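Local coordinates for protein RhCC (Rhodococcus jostii, PDB 4U5R) that probably acts as a cofactor-independent oxygenase of the tautomerase superfamily, a trimeric protein that can bind magnesium, at residues B[1-6]-B[64-69]; B[33-38]-B[126-131]; B[85-90]-B[101-106]. The protein carries 1 engineered substitution. All coordinates share one frame; numbering follows the deposited sequence.

Overall arrangement
Contact 1 pairs two neighbouring strands of the central four-stranded sheet, and contact 3 lays helix 76-90 on the next strand, 100-107. Their centres are about 9 Å apart, and segments 64-69 and 101-106 meet directly: Ile64 N lies 2.9 Å from Glu102 O, and His68 N 2.8 Å from Ala106 O. Contact 2, centred about 19 Å from contact 1, touches it where Pro1 CD packs 3.4 Å from Tyr38 O; its nearest atoms are about 11 Å from contact 3. Ala106, engineered in place of the natural aspartate of a magnesium site (none is bound to this chain), ends segment 101-106. The Asp67 side chain is about 4 Å from that of Ala106, and Glu4's about 3 Å from a bound TRS.

Contact 1. Residues B[1-6]-B[64-69]; sequences PYWEIF and IRLDHI
Tyr2 and Asp67 form a hydrogen-bonded antiparallel pair, Tyr2 N giving to Asp67 O at 3.0 Å and Asp67 N to Tyr2 O at 2.9 Å. Two residues on, Glu4 and Arg65 repeat the exchange, so four backbone N-H groups find a carbonyl across the gap. Arg65 O has a second, weak donor in water 1. That water gives to Glu4 OE1 at 2.6 Å and accepts from Arg65 NH1, bridging two charged atoms 4.6 Å apart. Glu4 OE2 makes a salt bridge to Lys44, while Glu4 OE1 and Tyr2 OH each hydrogen-bond a TRS molecule, probably from the crystallisation liquor. Strands 2-8 and 61-68 are the inner strands of the mixed four-stranded sheet of this tautomerase-superfamily fold, built from beta-alpha-beta units. Arg65 NH1 reaches along its own strand to Asp67 OD1 at 2.8 Å, from above the carboxylate plane, and Arg65 NE salt-bridges Asp67 OD2 of the third subunit; Asp67 OD2 is held by Arg65 and His104 of the second subunit. On the sheet's other face Leu66 CB sits over the Trp3 five-membered ring, 3.9 Å from its centroid, 8° off the normal. Trp3 NE1 and His68 NE2 both bond to Tyr28 OH.

Contact 2. Residues B[33-38]-B[126-131]; sequences NLPRFY and DMEKLW
The Tyr38 ring has Pro35 CG over the centre of one face, 3.7 Å above its plane, and the benzo edge of Trp131 at its rim. Phe37 meets the same CE3 atom: Trp131 CE3 lies 3.6 Å from Phe37 CZ, with the Phe37 ring and the six-membered ring of Trp131 inclined at 40°, while Trp131 O sits in the plane of the phenylalanine at its edge. Here the turn between helix 14-32 and strand 40-46 of the tautomerase-superfamily fold, ending in a short 3-10 segment, receives the start of helix 126-134. Pro35 lies between the Tyr38 ring and the helix, its CG 4.1 Å from Trp131 CB and 3.9 Å from Glu128 O. Trp131 CG stands anti to the carbonyl carbon (chi1 -82°), which swings the indole toward both rings; its NE1 is satisfied by Ile138 O. Val53 of the second subunit packs on Phe37. Glu128 runs extended past Pro35 CD, and its OE1 is held by Arg71 and by Glu124 N. Its OE2 accepts from water 2 at 2.7 Å, and the same water accepts from Tyr38 OH at 2.6 Å.

Contact 3. Residues B[85-90]-B[101-106]; sequences VAEEKL and WEIHIA. Engineered in segment 101-106: Ala106 (natural residue Asp).
Glu87 reaches from the helix to the indole of Trp101, where NE1 gives a hydrogen bond to Glu87 OE1 at 2.7 Å. The bond is fairly straight, 161° at the hydrogen, and uses the syn lone pair of OE1, on the side of the other oxygen. The acceptor lies in the plane of the indole, so it meets the edge of the ring, while the carboxylate is turned 57° from that plane. Two torsions bring the acid there: CG stands anti to the carbonyl carbon, and the chain then bends at chi2 (-73°), folding the carboxylate over toward the strand. Trp101 answers with CG wedged between its backbone N and carbonyl carbon, a setting that turns NE1 toward the helix. Strand 61-68, helix 76-90 and strand 100-107 make a beta-alpha-beta unit of the tautomerase-superfamily fold, and this contact is where its helix covers its second strand. Next to Trp101, Ile103 is the strand's main aliphatic contribution, its side chain directed toward the helix. Its CG2 comes to 3.3 Å from Glu87 OE2, the two side chains sliding past each other in opposite directions. CG1 of Ile103 is anti to the backbone N, carrying CD1 up against Leu90 CD1 at 4.0 Å and Ala86 CB at 4.3 Å. Replacing Glu87 by an alanine would probably leave Trp101 NE1 without its acceptor and strip Ile103 CG2 of the carboxylate packed against it. Arg114 of the third subunit also packs on Glu87, and Gln116 of the same subunit accepts from Trp101 N through OE1.

Contact 1. Residues B[1-6]-B[64-69]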
loop_
_atom_site.group_PDB
_atom_site.type_symbol
_atom_site.label_atom_id
_atom_site.label_comp_id
_atom_site.label_asym_id
_atom_site.label_seq_id
_atom_site.Cartn_x
_atom_site.Cartn_y
_atom_site.Cartn_z
ATOM N N PRO B 1 -11.986 6.135 2.763
ATOM C CA PRO B 1 -10.759 6.311 1.984
ATOM C C PRO B 1 -9.535 6.317 2.878
ATOM O O PRO B 1 -9.576 6.777 4.020
ATOM C CB PRO B 1 -10.962 7.672 1.311
ATOM C CG PRO B 1 -12.446 7.866 1.312
ATOM C CD PRO B 1 -12.913 7.260 2.582
ATOM N N TYR B 2 -8.443 5.810 2.337
ATOM C CA TYR B 2 -7.208 5.690 3.089
ATOM C C TYR B 2 -6.107 6.455 2.381
ATOM O O TYR B 2 -5.645 6.017 1.337
ATOM C CB TYR B 2 -6.864 4.209 3.218
ATOM C CG TYR B 2 -5.512 3.880 3.767
ATOM C CD1 TYR B 2 -5.273 3.920 5.133
ATOM C CD2 TYR B 2 -4.489 3.458 2.925
ATOM C CE1 TYR B 2 -4.027 3.575 5.642
ATOM C CE2 TYR B 2 -3.242 3.123 3.420
ATOM C CZ TYR B 2 -3.023 3.187 4.787
ATOM O OH TYR B 2 -1.801 2.842 5.318
ATOM N N TRP B 3 -5.698 7.595 2.937
ATOM C CA TRP B 3 -4.680 8.435 2.300
ATOM C C TRP B 3 -3.350 8.401 3.031
ATOM O O TRP B 3 -3.299 8.501 4.259
ATOM C CB TRP B 3 -5.130 9.895 2.234
ATOM C CG TRP B 3 -6.191 10.231 1.251
ATOM C CD1 TRP B 3 -7.452 9.698 1.167
ATOM C CD2 TRP B 3 -6.112 11.240 0.248
ATOM N NE1 TRP B 3 -8.145 10.297 0.140
ATOM C CE2 TRP B 3 -7.343 11.249 -0.436
ATOM C CE3 TRP B 3 -5.102 12.119 -0.160
ATOM C CZ2 TRP B 3 -7.602 12.117 -1.500
ATOM C CZ3 TRP B 3 -5.363 12.991 -1.215
ATOM C CH2 TRP B 3 -6.599 12.970 -1.879
ATOM N N GLU B 4 -2.277 8.286 2.262
ATOM C CA GLU B 4 -0.934 8.458 2.776
ATOM C C GLU B 4 -0.300 9.656 2.115
ATOM O O GLU B 4 -0.258 9.716 0.896
ATOM C CB GLU B 4 -0.089 7.241 2.486
ATOM C CG GLU B 4 -0.429 6.009 3.269
ATOM C CD GLU B 4 0.385 4.837 2.776
ATOM O OE1 GLU B 4 0.224 4.464 1.592
ATOM O OE2 GLU B 4 1.222 4.327 3.544
ATOM N N ILE B 5 0.217 10.589 2.909
ATOM C CA ILE B 5 0.927 11.728 2.351
ATOM C C ILE B 5 2.340 11.771 2.907
ATOM O O ILE B 5 2.551 12.003 4.092
ATOM C CB ILE B 5 0.159 13.043 2.634
ATOM C CG1 ILE B 5 -1.257 12.927 2.050
ATOM C CG2 ILE B 5 0.899 14.241 2.050
ATOM C CD1 ILE B 5 -2.136 14.141 2.241
ATOM N N PHE B 6 3.300 11.483 2.038
ATOM C CA PHE B 6 4.714 11.455 2.386
ATOM C C PHE B 6 5.339 12.795 2.062
ATOM O O PHE B 6 5.373 13.184 0.904
ATOM C CB PHE B 6 5.433 10.353 1.602
ATOM C CG PHE B 6 4.941 8.967 1.892
ATOM C CD1 PHE B 6 5.509 8.221 2.909
ATOM C CD2 PHE B 6 3.951 8.388 1.105
ATOM C CE1 PHE B 6 5.086 6.928 3.157
ATOM C CE2 PHE B 6 3.514 7.098 1.354
ATOM C CZ PHE B 6 4.075 6.369 2.386
ATOM N N ILE B 64 1.813 11.073 -2.711
ATOM C CA ILE B 64 0.491 10.752 -2.163
ATOM C C ILE B 64 -0.020 9.437 -2.747
ATOM O O ILE B 64 0.072 9.210 -3.954
ATOM C CB ILE B 64 -0.550 11.854 -2.474
ATOM C CG1 ILE B 64 -0.047 13.247 -2.062
ATOM C CG2 ILE B 64 -1.911 11.475 -1.860
ATOM C CD1 ILE B 64 0.402 14.093 -3.271
ATOM N N ARG B 65 -0.541 8.562 -1.896
ATOM C CA ARG B 65 -1.136 7.310 -2.364
ATOM C C ARG B 65 -2.415 7.062 -1.596
ATOM O O ARG B 65 -2.442 7.257 -0.404
ATOM C CB ARG B 65 -0.173 6.134 -2.175
ATOM C CG ARG B 65 -0.733 4.814 -2.678
ATOM C CD ARG B 65 -0.009 3.606 -2.086
ATOM N NE ARG B 65 -0.492 2.401 -2.757
ATOM C CZ ARG B 65 -1.621 1.780 -2.448
ATOM N NH1 ARG B 65 -2.376 2.227 -1.447
ATOM N NH2 ARG B 65 -1.992 0.710 -3.142
ATOM N N LEU B 66 -3.468 6.602 -2.248
ATOM C CA LEU B 66 -4.689 6.352 -1.503
ATOM C C LEU B 66 -5.392 5.111 -1.984
ATOM O O LEU B 66 -5.304 4.792 -3.153
ATOM C CB LEU B 66 -5.595 7.584 -1.582
ATOM C CG LEU B 66 -6.003 8.173 -2.939
ATOM C CD1 LEU B 66 -7.466 8.593 -2.976
ATOM C CD2 LEU B 66 -5.094 9.335 -3.298
ATOM N N ASP B 67 -6.013 4.377 -1.054
ATOM C CA ASP B 67 -6.992 3.340 -1.394
ATOM C C ASP B 67 -8.414 3.859 -1.295
ATOM O O ASP B 67 -8.761 4.575 -0.348
ATOM C CB ASP B 67 -6.887 2.124 -0.460
ATOM C CG ASP B 67 -5.586 1.343 -0.615
ATOM O OD1 ASP B 67 -5.009 1.276 -1.712
ATOM O OD2 ASP B 67 -5.158 0.738 0.384
ATOM N N HIS B 68 -9.248 3.464 -2.252
ATOM C CA HIS B 68 -10.684 3.648 -2.142
ATOM C C HIS B 68 -11.294 2.301 -1.835
ATOM O O HIS B 68 -11.035 1.333 -2.556
ATOM C CB HIS B 68 -11.266 4.209 -3.432
ATOM C CG HIS B 68 -11.150 5.695 -3.554
ATOM N ND1 HIS B 68 -11.690 6.386 -4.613
ATOM C CD2 HIS B 68 -10.587 6.627 -2.743
ATOM C CE1 HIS B 68 -11.466 7.679 -4.457
ATOM N NE2 HIS B 68 -10.796 7.853 -3.330
ATOM N N ILE B 69 -12.092 2.254 -0.772
ATOM C CA ILE B 69 -12.655 1.015 -0.254
ATOM C C ILE B 69 -14.168 0.992 -0.318
ATOM O O ILE B 69 -14.759 -0.020 -0.682
ATOM C CB ILE B 69 -12.232 0.794 1.206
ATOM C CG1 ILE B 69 -10.730 1.051 1.353
ATOM C CG2 ILE B 69 -12.612 -0.612 1.660
ATOM C CD1 ILE B 69 -10.296 1.444 2.783
HETATM O O HOH W 1 -2.180 4.437 0.532
#

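Contact 2. Residues B[33-38]-B[126-131]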
loop_
_atom_site.group_PDB
_atom_site.type_symbol
_atom_site.label_atom_id
_atom_site.label_comp_id
_atom_site.label_asym_id
_atom_site.label_seq_id
_atom_site.Cartn_x
_atom_site.Cartn_y
_atom_site.Cartn_z
ATOM N N ASN B 33 -21.704 11.972 0.257
ATOM C CA ASN B 33 -22.118 12.004 1.670
ATOM C C ASN B 33 -21.611 10.814 2.473
ATOM O O ASN B 33 -22.361 10.117 3.155
ATOM C CB ASN B 33 -23.644 12.108 1.803
ATOM C CG ASN B 33 -24.087 12.392 3.242
ATOM O OD1 ASN B 33 -23.529 13.261 3.916
ATOM N ND2 ASN B 33 -25.094 11.662 3.709
ATOM N N LEU B 34 -20.317 10.579 2.364
ATOM C CA LEU B 34 -19.656 9.583 3.175
ATOM C C LEU B 34 -19.567 10.099 4.606
ATOM O O LEU B 34 -19.383 11.301 4.827
ATOM C CB LEU B 34 -18.258 9.300 2.621
ATOM C CG LEU B 34 -17.837 7.868 2.327
ATOM C CD1 LEU B 34 -18.903 7.195 1.500
ATOM C CD2 LEU B 34 -16.500 7.861 1.593
ATOM N N PRO B 35 -19.686 9.194 5.582
ATOM C CA PRO B 35 -19.386 9.567 6.966
ATOM C C PRO B 35 -17.980 10.154 7.035
ATOM O O PRO B 35 -17.065 9.599 6.408
ATOM C CB PRO B 35 -19.480 8.241 7.727
ATOM C CG PRO B 35 -20.365 7.378 6.866
ATOM C CD PRO B 35 -20.105 7.784 5.449
ATOM N N ARG B 36 -17.819 11.267 7.736
ATOM C CA ARG B 36 -16.540 11.958 7.741
ATOM C C ARG B 36 -15.436 11.045 8.241
ATOM O O ARG B 36 -14.326 11.050 7.690
ATOM C CB ARG B 36 -16.613 13.224 8.594
ATOM C CG ARG B 36 -17.589 14.262 8.086
ATOM C CD ARG B 36 -17.659 15.411 9.068
ATOM N NE ARG B 36 -16.324 15.958 9.254
ATOM C CZ ARG B 36 -15.802 16.896 8.474
ATOM N NH1 ARG B 36 -14.571 17.330 8.693
ATOM N NH2 ARG B 36 -16.520 17.400 7.475
ATOM N N PHE B 37 -15.733 10.228 9.250
ATOM C CA PHE B 37 -14.690 9.425 9.876
ATOM C C PHE B 37 -14.166 8.279 8.992
ATOM O O PHE B 37 -13.147 7.687 9.343
ATOM C CB PHE B 37 -15.158 8.853 11.224
ATOM C CG PHE B 37 -16.230 7.809 11.108
ATOM C CD1 PHE B 37 -15.911 6.466 10.976
ATOM C CD2 PHE B 37 -17.559 8.176 11.180
ATOM C CE1 PHE B 37 -16.911 5.516 10.877
ATOM C CE2 PHE B 37 -18.562 7.225 11.086
ATOM C CZ PHE B 37 -18.230 5.893 10.941
ATOM N N TYR B 38 -14.850 7.964 7.882
ATOM C CA TYR B 38 -14.300 7.051 6.861
ATOM C C TYR B 38 -12.990 7.580 6.281
ATOM O O TYR B 38 -12.135 6.794 5.860
ATOM C CB TYR B 38 -15.263 6.823 5.685
ATOM C CG TYR B 38 -16.420 5.877 5.911
ATOM C CD1 TYR B 38 -16.699 5.365 7.167
ATOM C CD2 TYR B 38 -17.232 5.503 4.853
ATOM C CE1 TYR B 38 -17.772 4.511 7.365
ATOM C CE2 TYR B 38 -18.298 4.643 5.035
ATOM C CZ TYR B 38 -18.561 4.158 6.291
ATOM O OH TYR B 38 -19.630 3.321 6.473
ATOM N N ASP B 126 -29.897 3.737 4.784
ATOM C CA ASP B 126 -30.278 4.516 5.949
ATOM C C ASP B 126 -29.214 4.418 7.043
ATOM O O ASP B 126 -28.889 5.410 7.677
ATOM C CB ASP B 126 -31.640 4.063 6.477
ATOM C CG ASP B 126 -32.775 4.437 5.542
ATOM O OD1 ASP B 126 -32.663 5.461 4.838
ATOM O OD2 ASP B 126 -33.777 3.704 5.501
ATOM N N MET B 127 -28.657 3.232 7.258
ATOM C CA MET B 127 -27.620 3.107 8.276
ATOM C C MET B 127 -26.365 3.899 7.904
ATOM O O MET B 127 -25.727 4.486 8.779
ATOM C CB MET B 127 -27.264 1.637 8.511
ATOM C CG MET B 127 -26.282 1.398 9.664
ATOM S SD MET B 127 -26.760 2.066 11.279
ATOM C CE MET B 127 -28.389 1.355 11.478
ATOM N N GLU B 128 -26.012 3.940 6.622
ATOM C CA GLU B 128 -24.844 4.729 6.243
ATOM C C GLU B 128 -25.096 6.196 6.542
ATOM O O GLU B 128 -24.219 6.885 7.061
ATOM C CB GLU B 128 -24.475 4.553 4.770
ATOM C CG GLU B 128 -23.215 5.343 4.395
ATOM C CD GLU B 128 -22.850 5.223 2.936
ATOM O OE1 GLU B 128 -23.589 5.768 2.089
ATOM O OE2 GLU B 128 -21.820 4.587 2.646
ATOM N N LYS B 129 -26.299 6.663 6.216
ATOM C CA LYS B 129 -26.678 8.033 6.527
ATOM C C LYS B 129 -26.675 8.317 8.026
ATOM O O LYS B 129 -26.347 9.417 8.449
ATOM C CB LYS B 129 -28.059 8.355 5.953
ATOM C CG LYS B 129 -28.130 8.354 4.434
ATOM C CD LYS B 129 -29.530 8.758 3.971
ATOM C CE LYS B 129 -29.631 8.879 2.453
ATOM N NZ LYS B 129 -29.533 7.558 1.772
ATOM N N LEU B 130 -27.058 7.322 8.824
ATOM C CA LEU B 130 -27.044 7.440 10.280
ATOM C C LEU B 130 -25.627 7.543 10.834
ATOM O O LEU B 130 -25.325 8.371 11.697
ATOM C CB LEU B 130 -27.753 6.233 10.902
ATOM C CG LEU B 130 -28.071 6.298 12.394
ATOM C CD1 LEU B 130 -29.035 7.443 12.676
ATOM C CD2 LEU B 130 -28.665 4.972 12.868
ATOM N N TRP B 131 -24.763 6.676 10.327
ATOM C CA TRP B 131 -23.348 6.752 10.645
ATOM C C TRP B 131 -22.766 8.122 10.304
ATOM O O TRP B 131 -21.958 8.654 11.062
ATOM C CB TRP B 131 -22.584 5.659 9.900
ATOM C CG TRP B 131 -22.620 4.309 10.539
ATOM C CD1 TRP B 131 -23.608 3.787 11.333
ATOM C CD2 TRP B 131 -21.613 3.303 10.437
ATOM N NE1 TRP B 131 -23.272 2.509 11.729
ATOM C CE2 TRP B 131 -22.051 2.190 11.194
ATOM C CE3 TRP B 131 -20.381 3.230 9.777
ATOM C CZ2 TRP B 131 -21.301 1.026 11.308
ATOM C CZ3 TRP B 131 -19.646 2.071 9.878
ATOM C CH2 TRP B 131 -20.102 0.984 10.647
HETATM O O HOH W 2 -20.766 2.619 4.200
#

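Contact 3. Residues B[85-90]-B[101-106]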
loop_
_atom_site.group_PDB
_atom_site.type_symbol
_atom_site.label_atom_id
_atom_site.label_comp_id
_atom_site.label_asym_id
_atom_site.label_seq_id
_atom_site.Cartn_x
_atom_site.Cartn_y
_atom_site.Cartn_z
ATOM N N VAL B 85 -10.622 16.852 -8.679
ATOM C CA VAL B 85 -10.957 17.433 -7.389
ATOM C C VAL B 85 -9.845 17.218 -6.344
ATOM O O VAL B 85 -9.549 18.110 -5.546
ATOM C CB VAL B 85 -12.291 16.863 -6.875
ATOM C CG1 VAL B 85 -12.597 17.407 -5.498
ATOM C CG2 VAL B 85 -13.409 17.234 -7.840
ATOM N N ALA B 86 -9.210 16.052 -6.365
ATOM C CA ALA B 86 -8.085 15.782 -5.478
ATOM C C ALA B 86 -6.975 16.819 -5.665
ATOM O O ALA B 86 -6.465 17.354 -4.690
ATOM C CB ALA B 86 -7.540 14.386 -5.721
ATOM N N GLU B 87 -6.622 17.110 -6.915
ATOM C CA GLU B 87 -5.550 18.067 -7.181
ATOM C C GLU B 87 -5.965 19.464 -6.747
ATOM O O GLU B 87 -5.147 20.242 -6.254
ATOM C CB GLU B 87 -5.158 18.067 -8.667
ATOM C CG GLU B 87 -4.537 16.766 -9.154
ATOM C CD GLU B 87 -3.117 16.543 -8.659
ATOM O OE1 GLU B 87 -2.543 17.443 -7.999
ATOM O OE2 GLU B 87 -2.580 15.447 -8.933
ATOM N N GLU B 88 -7.249 19.762 -6.910
ATOM C CA GLU B 88 -7.799 21.047 -6.487
ATOM C C GLU B 88 -7.626 21.277 -4.981
ATOM O O GLU B 88 -7.253 22.372 -4.566
ATOM C CB GLU B 88 -9.279 21.142 -6.888
ATOM C CG GLU B 88 -9.491 21.655 -8.308
ATOM C CD GLU B 88 -10.940 21.597 -8.764
ATOM O OE1 GLU B 88 -11.823 21.259 -7.944
ATOM O OE2 GLU B 88 -11.195 21.876 -9.957
ATOM N N LYS B 89 -7.867 20.246 -4.171
ATOM C CA LYS B 89 -7.705 20.350 -2.715
ATOM C C LYS B 89 -6.244 20.412 -2.277
ATOM O O LYS B 89 -5.903 21.071 -1.298
ATOM C CB LYS B 89 -8.380 19.165 -2.016
ATOM C CG LYS B 89 -9.834 18.964 -2.398
ATOM C CD LYS B 89 -10.646 20.212 -2.069
ATOM C CE LYS B 89 -12.135 19.978 -2.295
ATOM N NZ LYS B 89 -12.957 21.135 -1.828
ATOM N N LEU B 90 -5.386 19.701 -3.000
ATOM C CA LEU B 90 -3.969 19.626 -2.659
ATOM C C LEU B 90 -3.193 20.891 -3.001
ATOM O O LEU B 90 -2.238 21.241 -2.303
ATOM C CB LEU B 90 -3.307 18.446 -3.379
ATOM C CG LEU B 90 -3.732 17.020 -3.026
ATOM C CD1 LEU B 90 -3.095 16.059 -4.016
ATOM C CD2 LEU B 90 -3.323 16.668 -1.619
ATOM N N TRP B 101 5.297 16.798 -6.847
ATOM C CA TRP B 101 4.399 15.793 -6.267
ATOM C C TRP B 101 3.831 14.826 -7.297
ATOM O O TRP B 101 3.867 15.061 -8.513
ATOM C CB TRP B 101 3.241 16.461 -5.475
ATOM C CG TRP B 101 2.103 17.024 -6.298
ATOM C CD1 TRP B 101 0.841 16.508 -6.421
ATOM C CD2 TRP B 101 2.138 18.196 -7.120
ATOM N NE1 TRP B 101 0.089 17.297 -7.260
ATOM C CE2 TRP B 101 0.864 18.338 -7.705
ATOM C CE3 TRP B 101 3.123 19.153 -7.402
ATOM C CZ2 TRP B 101 0.552 19.391 -8.574
ATOM C CZ3 TRP B 101 2.815 20.191 -8.270
ATOM C CH2 TRP B 101 1.541 20.297 -8.845
ATOM N N GLU B 102 3.316 13.720 -6.776
ATOM C CA GLU B 102 2.731 12.644 -7.561
ATOM C C GLU B 102 1.676 11.964 -6.699
ATOM O O GLU B 102 1.851 11.829 -5.490
ATOM C CB GLU B 102 3.802 11.635 -8.016
ATOM C CG GLU B 102 3.249 10.517 -8.885
ATOM C CD GLU B 102 4.302 9.530 -9.373
ATOM O OE1 GLU B 102 5.407 9.466 -8.801
ATOM O OE2 GLU B 102 4.004 8.786 -10.334
ATOM N N ILE B 103 0.588 11.532 -7.323
ATOM C CA ILE B 103 -0.529 10.905 -6.628
ATOM C C ILE B 103 -1.029 9.736 -7.440
ATOM O O ILE B 103 -1.067 9.801 -8.677
ATOM C CB ILE B 103 -1.710 11.882 -6.414
ATOM C CG1 ILE B 103 -2.819 11.226 -5.571
ATOM C CG2 ILE B 103 -2.279 12.349 -7.756
ATOM C CD1 ILE B 103 -3.827 12.238 -5.000
ATOM N N HIS B 104 -1.413 8.662 -6.756
ATOM C CA HIS B 104 -2.168 7.601 -7.409
ATOM C C HIS B 104 -3.143 6.910 -6.458
ATOM O O HIS B 104 -3.012 6.991 -5.232
ATOM C CB HIS B 104 -1.226 6.583 -8.097
ATOM C CG HIS B 104 -0.522 5.628 -7.176
ATOM N ND1 HIS B 104 0.568 5.984 -6.412
ATOM C CD2 HIS B 104 -0.708 4.300 -6.967
ATOM C CE1 HIS B 104 0.995 4.932 -5.735
ATOM N NE2 HIS B 104 0.240 3.895 -6.057
ATOM N N ILE B 105 -4.156 6.283 -7.055
ATOM C CA ILE B 105 -5.234 5.620 -6.333
ATOM C C ILE B 105 -5.349 4.140 -6.695
ATOM O O ILE B 105 -5.186 3.743 -7.849
ATOM C CB ILE B 105 -6.608 6.256 -6.618
ATOM C CG1 ILE B 105 -6.519 7.780 -6.636
ATOM C CG2 ILE B 105 -7.649 5.741 -5.620
ATOM C CD1 ILE B 105 -7.877 8.478 -6.709
ATOM N N ALA B 106 -5.651 3.328 -5.695
ATOM C CA ALA B 106 -6.002 1.936 -5.914
ATOM C C ALA B 106 -7.400 1.702 -5.348
ATOM O O ALA B 106 -7.817 2.387 -4.418
ATOM C CB ALA B 106 -4.987 1.020 -5.259
#